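Local coordinates for VC0179-like protein (Escherichia coli, PDB 4XJ6), which probably joins GTP and ATP into cyclic GMP-AMP as a bacterial, magnesium-dependent homologue of cyclic GMP-AMP synthase, at residues 167-179 with 182-194. Numbering follows the deposited sequence.
With MG (magnesium ion), chain C; GH3 (3'-deoxy-guanosine-5'-triphosphate), chain E.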
ATOM      1  N   ASN A 167      -1.244   7.995 -22.017  1.00 37.69           N
ATOM      2  CA  ASN A 167      -0.801   9.145 -21.233  1.00 37.87           C
ATOM      3  C   ASN A 167       0.711   9.176 -21.033  1.00 40.94           C
ATOM      4  O   ASN A 167       1.324   8.160 -20.707  1.00 41.58           O
ATOM      5  CB  ASN A 167      -1.501   9.161 -19.870  1.00 37.11           C
ATOM      6  CG  ASN A 167      -3.013   9.199 -19.989  1.00 37.52           C
ATOM      7  OD1 ASN A 167      -3.605  10.261 -20.176  1.00 41.76           O
ATOM      8  ND2 ASN A 167      -3.645   8.037 -19.872  1.00 31.34           N
ATOM      9  N   ASP A 168       1.303  10.349 -21.237  1.00 44.92           N
ATOM     10  CA  ASP A 168       2.721  10.556 -20.962  1.00 45.20           C
ATOM     11  C   ASP A 168       2.928  10.742 -19.463  1.00 41.29           C
ATOM     12  O   ASP A 168       2.151  11.437 -18.809  1.00 41.14           O
ATOM     13  CB  ASP A 168       3.258  11.771 -21.726  1.00 49.88           C
ATOM     14  CG  ASP A 168       3.134  11.619 -23.231  1.00 59.21           C
ATOM     15  OD1 ASP A 168       4.079  11.094 -23.856  1.00 64.43           O
ATOM     16  OD2 ASP A 168       2.095  12.034 -23.788  1.00 62.34           O
ATOM     17  N   GLY A 169       3.973  10.123 -18.922  1.00 36.15           N
ATOM     18  CA  GLY A 169       4.250  10.202 -17.498  1.00 38.02           C
ATOM     19  C   GLY A 169       3.597   9.067 -16.734  1.00 36.39           C
ATOM     20  O   GLY A 169       3.872   8.856 -15.552  1.00 41.54           O
ATOM     21  N   TRP A 170       2.721   8.337 -17.418  1.00 29.56           N
ATOM     22  CA  TRP A 170       2.050   7.183 -16.835  1.00 28.24           C
ATOM     23  C   TRP A 170       2.783   5.903 -17.228  1.00 31.02           C
ATOM     24  O   TRP A 170       2.804   5.531 -18.402  1.00 31.84           O
ATOM     25  CB  TRP A 170       0.586   7.124 -17.282  1.00 32.92           C
ATOM     26  CG  TRP A 170      -0.260   8.255 -16.758  1.00 34.39           C
ATOM     27  CD1 TRP A 170      -0.009   9.592 -16.872  1.00 30.88           C
ATOM     28  CD2 TRP A 170      -1.505   8.141 -16.056  1.00 34.20           C
ATOM     29  NE1 TRP A 170      -1.010  10.316 -16.278  1.00 26.32           N
ATOM     30  CE2 TRP A 170      -1.942   9.449 -15.769  1.00 25.31           C
ATOM     31  CE3 TRP A 170      -2.287   7.061 -15.639  1.00 32.29           C
ATOM     32  CZ2 TRP A 170      -3.126   9.708 -15.086  1.00 34.78           C
ATOM     33  CZ3 TRP A 170      -3.463   7.319 -14.959  1.00 32.44           C
ATOM     34  CH2 TRP A 170      -3.871   8.632 -14.689  1.00 34.93           C
ATOM     35  N   VAL A 171       3.389   5.239 -16.248  1.00 31.40           N
ATOM     36  CA  VAL A 171       4.193   4.048 -16.516  1.00 31.80           C
ATOM     37  C   VAL A 171       3.719   2.832 -15.721  1.00 30.78           C
ATOM     38  O   VAL A 171       3.581   2.892 -14.498  1.00 28.01           O
ATOM     39  CB  VAL A 171       5.682   4.300 -16.201  1.00 37.07           C
ATOM     40  CG1 VAL A 171       6.477   3.004 -16.292  1.00 38.31           C
ATOM     41  CG2 VAL A 171       6.255   5.352 -17.139  1.00 37.40           C
ATOM     42  N   PHE A 172       3.480   1.731 -16.425  1.00 23.81           N
ATOM     43  CA  PHE A 172       3.032   0.496 -15.796  1.00 24.13           C
ATOM     44  C   PHE A 172       4.195  -0.281 -15.182  1.00 23.07           C
ATOM     45  O   PHE A 172       5.270  -0.381 -15.776  1.00 24.59           O
ATOM     46  CB  PHE A 172       2.297  -0.377 -16.816  1.00 23.38           C
ATOM     47  CG  PHE A 172       1.958  -1.751 -16.303  1.00 30.12           C
ATOM     48  CD1 PHE A 172       0.925  -1.932 -15.400  1.00 29.61           C
ATOM     49  CD2 PHE A 172       2.669  -2.861 -16.729  1.00 30.18           C
ATOM     50  CE1 PHE A 172       0.610  -3.189 -14.926  1.00 30.07           C
ATOM     51  CE2 PHE A 172       2.361  -4.122 -16.260  1.00 27.97           C
ATOM     52  CZ  PHE A 172       1.327  -4.287 -15.356  1.00 29.29           C
ATOM     53  N   GLU A 173       3.975  -0.823 -13.988  1.00 22.19           N
ATOM     54  CA  GLU A 173       4.964  -1.669 -13.325  1.00 25.39           C
ATOM     55  C   GLU A 173       4.282  -2.873 -12.684  1.00 24.49           C
ATOM     56  O   GLU A 173       3.271  -2.726 -11.998  1.00 24.28           O
ATOM     57  CB  GLU A 173       5.741  -0.882 -12.266  1.00 26.60           C
ATOM     58  CG  GLU A 173       6.825  -1.693 -11.571  1.00 30.93           C
ATOM     59  CD  GLU A 173       7.466  -0.961 -10.405  1.00 34.83           C
ATOM     60  OE1 GLU A 173       7.043   0.174 -10.106  1.00 37.60           O
ATOM     61  OE2 GLU A 173       8.394  -1.524  -9.785  1.00 40.95           O
ATOM     62  N   GLU A 174       4.832  -4.062 -12.909  1.00 26.75           N
ATOM     63  CA  GLU A 174       4.273  -5.270 -12.314  1.00 30.18           C
ATOM     64  C   GLU A 174       4.958  -5.591 -10.995  1.00 27.48           C
ATOM     65  O   GLU A 174       6.179  -5.730 -10.937  1.00 25.62           O
ATOM     66  CB  GLU A 174       4.393  -6.462 -13.265  1.00 34.66           C
ATOM     67  CG  GLU A 174       3.750  -7.732 -12.722  1.00 43.27           C
ATOM     68  CD  GLU A 174       3.599  -8.803 -13.779  1.00 50.68           C
ATOM     69  OE1 GLU A 174       4.415  -8.827 -14.725  1.00 58.06           O
ATOM     70  OE2 GLU A 174       2.658  -9.619 -13.670  1.00 51.64           O
ATOM     71  N   LYS A 175       4.163  -5.700  -9.939  1.00 28.98           N
ATOM     72  CA  LYS A 175       4.672  -6.098  -8.635  1.00 32.28           C
ATOM     73  C   LYS A 175       4.273  -7.544  -8.378  1.00 30.95           C
ATOM     74  O   LYS A 175       3.633  -8.172  -9.221  1.00 33.34           O
ATOM     75  CB  LYS A 175       4.135  -5.177  -7.539  1.00 35.42           C
ATOM     76  CG  LYS A 175       4.311  -3.694  -7.835  1.00 41.08           C
ATOM     77  CD  LYS A 175       5.768  -3.265  -7.736  1.00 45.42           C
ATOM     78  CE  LYS A 175       6.276  -3.360  -6.304  1.00 45.69           C
ATOM     79  NZ  LYS A 175       7.643  -2.791  -6.151  1.00 46.61           N
ATOM     80  N   ASN A 176       4.643  -8.070  -7.216  1.00 29.87           N
ATOM     81  CA  ASN A 176       4.327  -9.454  -6.881  1.00 33.37           C
ATOM     82  C   ASN A 176       2.856  -9.652  -6.533  1.00 31.72           C
ATOM     83  O   ASN A 176       2.282 -10.708  -6.800  1.00 34.47           O
ATOM     84  CB  ASN A 176       5.200  -9.933  -5.719  1.00 39.34           C
ATOM     85  CG  ASN A 176       6.680  -9.892  -6.046  1.00 48.25           C
ATOM     86  OD1 ASN A 176       7.070  -9.916  -7.214  1.00 53.23           O
ATOM     87  ND2 ASN A 176       7.514  -9.836  -5.015  1.00 48.21           N
ATOM     88  N   THR A 177       2.245  -8.632  -5.940  1.00 28.03           N
ATOM     89  CA  THR A 177       0.884  -8.762  -5.434  1.00 31.25           C
ATOM     90  C   THR A 177      -0.093  -7.809  -6.108  1.00 26.74           C
ATOM     91  O   THR A 177      -1.267  -7.769  -5.746  1.00 24.90           O
ATOM     92  CB  THR A 177       0.831  -8.513  -3.913  1.00 32.50           C
ATOM     93  OG1 THR A 177       1.175  -7.149  -3.645  1.00 37.93           O
ATOM     94  CG2 THR A 177       1.797  -9.440  -3.184  1.00 26.68           C
ATOM     95  N   CYS A 178       0.388  -7.043  -7.082  1.00 25.02           N
ATOM     96  CA  CYS A 178      -0.464  -6.067  -7.752  1.00 20.30           C
ATOM     97  C   CYS A 178       0.141  -5.520  -9.037  1.00 19.33           C
ATOM     98  O   CYS A 178       1.327  -5.695  -9.302  1.00 19.82           O
ATOM     99  CB  CYS A 178      -0.768  -4.896  -6.815  1.00 19.98           C
ATOM    100  SG  CYS A 178       0.669  -3.862  -6.455  1.00 28.35           S
ATOM    101  N   GLY A 179      -0.695  -4.855  -9.825  1.00 27.28           N
ATOM    102  CA  GLY A 179      -0.227  -4.064 -10.945  1.00 26.76           C
ATOM    103  C   GLY A 179      -0.149  -2.623 -10.489  1.00 24.56           C
ATOM    104  O   GLY A 179      -1.045  -2.137  -9.795  1.00 22.92           O
ATOM    105  N   LYS A 182       2.374   4.207 -12.424  1.00 24.89           N
ATOM    106  CA  LYS A 182       3.120   5.324 -11.863  1.00 21.44           C
ATOM    107  C   LYS A 182       2.804   6.603 -12.620  1.00 22.27           C
ATOM    108  O   LYS A 182       2.938   6.657 -13.840  1.00 28.95           O
ATOM    109  CB  LYS A 182       4.623   5.045 -11.904  1.00 24.65           C
ATOM    110  CG  LYS A 182       5.049   3.805 -11.135  1.00 26.87           C
ATOM    111  CD  LYS A 182       6.491   3.439 -11.442  1.00 31.42           C
ATOM    112  CE  LYS A 182       7.454   4.509 -10.953  1.00 32.91           C
ATOM    113  NZ  LYS A 182       7.473   4.595  -9.465  1.00 27.43           N
ATOM    114  N   ILE A 183       2.384   7.630 -11.892  1.00 22.14           N
ATOM    115  CA  ILE A 183       2.058   8.910 -12.501  1.00 23.09           C
ATOM    116  C   ILE A 183       3.097   9.955 -12.100  1.00 23.58           C
ATOM    117  O   ILE A 183       2.970  10.606 -11.064  1.00 26.40           O
ATOM    118  CB  ILE A 183       0.655   9.381 -12.092  1.00 22.90           C
ATOM    119  CG1 ILE A 183      -0.341   8.225 -12.205  1.00 22.26           C
ATOM    120  CG2 ILE A 183       0.218  10.560 -12.947  1.00 24.14           C
ATOM    121  CD1 ILE A 183      -1.718   8.548 -11.678  1.00 23.52           C
ATOM    122  N   TYR A 184       4.124  10.101 -12.937  1.00 24.48           N
ATOM    123  CA  TYR A 184       5.294  10.931 -12.635  1.00 30.39           C
ATOM    124  C   TYR A 184       4.956  12.382 -12.310  1.00 25.64           C
ATOM    125  O   TYR A 184       5.446  12.931 -11.324  1.00 25.42           O
ATOM    126  CB  TYR A 184       6.283  10.898 -13.806  1.00 33.24           C
ATOM    127  CG  TYR A 184       6.929   9.552 -14.037  1.00 38.26           C
ATOM    128  CD1 TYR A 184       7.056   8.637 -13.002  1.00 42.70           C
ATOM    129  CD2 TYR A 184       7.412   9.198 -15.288  1.00 47.12           C
ATOM    130  CE1 TYR A 184       7.644   7.405 -13.207  1.00 46.91           C
ATOM    131  CE2 TYR A 184       8.003   7.966 -15.504  1.00 50.79           C
ATOM    132  CZ  TYR A 184       8.115   7.074 -14.459  1.00 49.94           C
ATOM    133  OH  TYR A 184       8.703   5.849 -14.669  1.00 53.89           O
ATOM    134  N   ARG A 185       4.129  13.000 -13.149  1.00 26.51           N
ATOM    135  CA  ARG A 185       3.789  14.409 -12.993  1.00 33.80           C
ATOM    136  C   ARG A 185       3.093  14.695 -11.663  1.00 32.66           C
ATOM    137  O   ARG A 185       3.126  15.820 -11.167  1.00 32.30           O
ATOM    138  CB  ARG A 185       2.906  14.872 -14.157  1.00 35.35           C
ATOM    139  CG  ARG A 185       3.590  14.798 -15.517  1.00 41.41           C
ATOM    140  CD  ARG A 185       2.611  15.009 -16.665  1.00 49.40           C
ATOM    141  NE  ARG A 185       3.232  14.731 -17.959  1.00 56.53           N
ATOM    142  CZ  ARG A 185       3.204  15.560 -18.998  1.00 63.71           C
ATOM    143  NH1 ARG A 185       2.576  16.723 -18.904  1.00 64.12           N
ATOM    144  NH2 ARG A 185       3.800  15.222 -20.133  1.00 70.63           N
ATOM    145  N   GLU A 186       2.476  13.673 -11.081  1.00 25.27           N
ATOM    146  CA  GLU A 186       1.741  13.849  -9.836  1.00 24.56           C
ATOM    147  C   GLU A 186       2.461  13.219  -8.644  1.00 23.43           C
ATOM    148  O   GLU A 186       1.941  13.226  -7.524  1.00 22.82           O
ATOM    149  CB  GLU A 186       0.333  13.264  -9.972  1.00 26.19           C
ATOM    150  CG  GLU A 186      -0.464  13.810 -11.158  1.00 28.50           C
ATOM    151  CD  GLU A 186      -0.895  15.256 -10.973  1.00 32.76           C
ATOM    152  OE1 GLU A 186      -0.745  15.789  -9.853  1.00 36.49           O
ATOM    153  OE2 GLU A 186      -1.387  15.859 -11.949  1.00 43.17           O
ATOM    154  N   LYS A 187       3.662  12.697  -8.890  1.00 23.34           N
ATOM    155  CA  LYS A 187       4.442  11.995  -7.869  1.00 22.44           C
ATOM    156  C   LYS A 187       3.576  10.987  -7.122  1.00 23.93           C
ATOM    157  O   LYS A 187       3.613  10.903  -5.898  1.00 26.42           O
ATOM    158  CB  LYS A 187       5.072  12.992  -6.894  1.00 25.05           C
ATOM    159  CG  LYS A 187       6.207  13.800  -7.496  1.00 26.56           C
ATOM    160  CD  LYS A 187       6.769  14.787  -6.490  1.00 30.32           C
ATOM    161  CE  LYS A 187       7.790  15.703  -7.137  1.00 35.37           C
ATOM    162  NZ  LYS A 187       8.197  16.822  -6.243  1.00 38.70           N
ATOM    163  N   THR A 188       2.792  10.236  -7.885  1.00 25.73           N
ATOM    164  CA  THR A 188       1.841   9.287  -7.332  1.00 24.41           C
ATOM    165  C   THR A 188       1.886   7.989  -8.119  1.00 24.64           C
ATOM    166  O   THR A 188       2.024   8.006  -9.341  1.00 28.36           O
ATOM    167  CB  THR A 188       0.398   9.856  -7.360  1.00 25.94           C
ATOM    168  OG1 THR A 188       0.327  11.029  -6.541  1.00 25.06           O
ATOM    169  CG2 THR A 188      -0.613   8.830  -6.862  1.00 26.74           C
ATOM    170  N   HIS A 189       1.795   6.863  -7.421  1.00 22.51           N
ATOM    171  CA  HIS A 189       1.532   5.602  -8.096  1.00 22.29           C
ATOM    172  C   HIS A 189       0.354   4.905  -7.425  1.00 23.66           C
ATOM    173  O   HIS A 189       0.107   5.087  -6.230  1.00 18.32           O
ATOM    174  CB  HIS A 189       2.772   4.702  -8.114  1.00 19.27           C
ATOM    175  CG  HIS A 189       3.237   4.269  -6.758  1.00 24.21           C
ATOM    176  ND1 HIS A 189       4.444   4.667  -6.225  1.00 24.17           N
ATOM    177  CD2 HIS A 189       2.668   3.457  -5.837  1.00 22.96           C
ATOM    178  CE1 HIS A 189       4.594   4.126  -5.029  1.00 20.71           C
ATOM    179  NE2 HIS A 189       3.530   3.388  -4.770  1.00 21.01           N
ATOM    180  N   ILE A 190      -0.384   4.129  -8.208  1.00 24.97           N
ATOM    181  CA  ILE A 190      -1.564   3.451  -7.703  1.00 20.89           C
ATOM    182  C   ILE A 190      -1.389   1.943  -7.802  1.00 22.87           C
ATOM    183  O   ILE A 190      -1.231   1.395  -8.894  1.00 21.78           O
ATOM    184  CB  ILE A 190      -2.829   3.867  -8.472  1.00 20.01           C
ATOM    185  CG1 ILE A 190      -3.023   5.382  -8.391  1.00 21.03           C
ATOM    186  CG2 ILE A 190      -4.046   3.129  -7.936  1.00 19.39           C
ATOM    187  CD1 ILE A 190      -4.258   5.883  -9.104  1.00 25.10           C
ATOM    188  N   ASP A 191      -1.404   1.275  -6.655  1.00 22.51           N
ATOM    189  CA  ASP A 191      -1.330  -0.180  -6.620  1.00 19.52           C
ATOM    190  C   ASP A 191      -2.719  -0.794  -6.757  1.00 17.65           C
ATOM    191  O   ASP A 191      -3.660  -0.399  -6.067  1.00 19.78           O
ATOM    192  CB  ASP A 191      -0.661  -0.654  -5.332  1.00 20.81           C
ATOM    193  CG  ASP A 191       0.841  -0.437  -5.347  1.00 25.15           C
ATOM    194  OD1 ASP A 191       1.405  -0.281  -6.451  1.00 25.84           O
ATOM    195  OD2 ASP A 191       1.462  -0.430  -4.262  1.00 25.17           O
ATOM    196  N   VAL A 192      -2.841  -1.769  -7.652  1.00 21.09           N
ATOM    197  CA  VAL A 192      -4.122  -2.419  -7.902  1.00 17.97           C
ATOM    198  C   VAL A 192      -4.047  -3.919  -7.627  1.00 21.21           C
ATOM    199  O   VAL A 192      -3.861  -4.720  -8.546  1.00 21.78           O
ATOM    200  CB  VAL A 192      -4.597  -2.199  -9.351  1.00 18.33           C
ATOM    201  CG1 VAL A 192      -6.039  -2.667  -9.514  1.00 18.45           C
ATOM    202  CG2 VAL A 192      -4.453  -0.732  -9.741  1.00 18.46           C
ATOM    203  N   PRO A 193      -4.176  -4.306  -6.352  1.00 22.84           N
ATOM    204  CA  PRO A 193      -4.306  -5.732  -6.053  1.00 23.41           C
ATOM    205  C   PRO A 193      -5.652  -6.249  -6.555  1.00 22.26           C
ATOM    206  O   PRO A 193      -6.651  -5.535  -6.466  1.00 25.00           O
ATOM    207  CB  PRO A 193      -4.211  -5.782  -4.527  1.00 18.14           C
ATOM    208  CG  PRO A 193      -4.663  -4.433  -4.077  1.00 23.14           C
ATOM    209  CD  PRO A 193      -4.192  -3.475  -5.135  1.00 20.00           C
ATOM    210  N   MET A 194      -5.670  -7.461  -7.096  1.00 22.11           N
ATOM    211  CA  MET A 194      -6.897  -8.030  -7.644  1.00 22.65           C
ATOM    212  C   MET A 194      -7.478  -9.080  -6.706  1.00 22.25           C
ATOM    213  O   MET A 194      -6.796 -10.033  -6.332  1.00 21.73           O
ATOM    214  CB  MET A 194      -6.632  -8.642  -9.022  1.00 26.47           C
ATOM    215  CG  MET A 194      -7.855  -9.282  -9.661  1.00 26.08           C
ATOM    216  SD  MET A 194      -9.038  -8.063 -10.253  1.00 27.68           S
ATOM    217  CE  MET A 194     -10.572  -8.961 -10.039  1.00 27.70           C
TER
HETATM  218 MG    MG C 502       1.331   0.216  -2.138  1.00 32.71          MG
HETATM  219  O3A GH3 E 504       5.516  -3.766  -2.987  1.00 51.52           O
HETATM  220  PA  GH3 E 504       4.761  -5.156  -2.692  1.00 70.09           P
HETATM  221  O1A GH3 E 504       5.050  -5.575  -1.271  1.00 73.91           O
HETATM  222  O2A GH3 E 504       5.148  -6.236  -3.676  1.00 65.84           O
HETATM  223  O5' GH3 E 504       3.201  -4.781  -2.818  1.00 39.60           O
HETATM  224  C5' GH3 E 504       2.776  -3.441  -2.692  1.00 37.03           C
HETATM  225  C4' GH3 E 504       1.257  -3.406  -2.629  1.00 32.36           C
HETATM  226  O4' GH3 E 504       0.754  -4.724  -2.672  1.00 37.56           O
HETATM  227  C3' GH3 E 504       0.706  -2.791  -1.353  1.00 26.57           C
HETATM  228  C2' GH3 E 504      -0.583  -3.564  -1.115  1.00 27.19           C
HETATM  229  O2' GH3 E 504      -1.681  -2.854  -1.640  1.00 25.68           O
HETATM  230  C1' GH3 E 504      -0.416  -4.863  -1.885  1.00 32.32           C
HETATM  231  N9  GH3 E 504      -0.142  -5.950  -0.934  1.00 24.39           N
HETATM  232  C8  GH3 E 504       1.121  -6.352  -0.582  1.00 18.49           C
HETATM  233  N7  GH3 E 504       1.014  -7.372   0.293  1.00 24.16           N
HETATM  234  C5  GH3 E 504      -0.298  -7.632   0.493  1.00 23.93           C
HETATM  235  C6  GH3 E 504      -0.936  -8.573   1.287  1.00 24.93           C
HETATM  236  O6  GH3 E 504      -0.270  -9.352   1.967  1.00 23.11           O
HETATM  237  N1  GH3 E 504      -2.312  -8.626   1.311  1.00 25.00           N
HETATM  238  C2  GH3 E 504      -3.043  -7.743   0.543  1.00 22.22           C
HETATM  239  N2  GH3 E 504      -4.374  -7.804   0.574  1.00 20.21           N
HETATM  240  N3  GH3 E 504      -2.398  -6.806  -0.247  1.00 24.16           N
HETATM  241  C4  GH3 E 504      -1.044  -6.749  -0.274  1.00 20.95           C
HETATM  242  O   HOH W   1       7.871   1.892  -8.411  1.00 29.70           O
HETATM  243  O   HOH W   2      -3.166  -8.869  -7.253  1.00 17.82           O
HETATM  244  O   HOH W   3       3.154  -0.453  -1.386  1.00 31.56           O
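Ile183 spreads over one face of the Trp170 indole, its CD1 3.8 Å from the centroid of the six-membered ring in a CH-pi contact while CG2 sits over NE1. Asn167 CB backs the other face. Trp170 and Ile183 form a non-hydrogen-bonded pair of an antiparallel beta hairpin, strands 170-174 and 179-183, in the mixed sheet of the nucleotidyltransferase domain. Next to them Val171 and Lys182 make a hydrogen-bonded pair, with Lys182 N 2.7 Å from Val171 O, and Tyr184 N donates to Gly169 O. On the sheet face carrying Val171, CG2 of that residue meets Tyr184 CE2 at 3.5 Å. Lys182 curls at its last two torsions (65° and 67°), which turns NZ toward a salt bridge with Glu127; a water also links NZ to Glu173 OE1. A G1 beta bulge sets Lys187 and Thr188 together opposite Ile183, where strand 188-198 sets off toward the active site. There Gly179 O accepts from Val192 N, and Cys178 SG lies 3.6 Å from Asp191 CG, beside the carboxylate that shares one magnesium ion with Asp129 and Asp131. Arg180 pairs with Asp191 OD1 and probably helps to orient the group. Asp191 OD2 binds the metal at 2.2 Å, and Thr177 OG1 comes within 2.6 Å of the ribose O4' of 3'-deoxy-GTP.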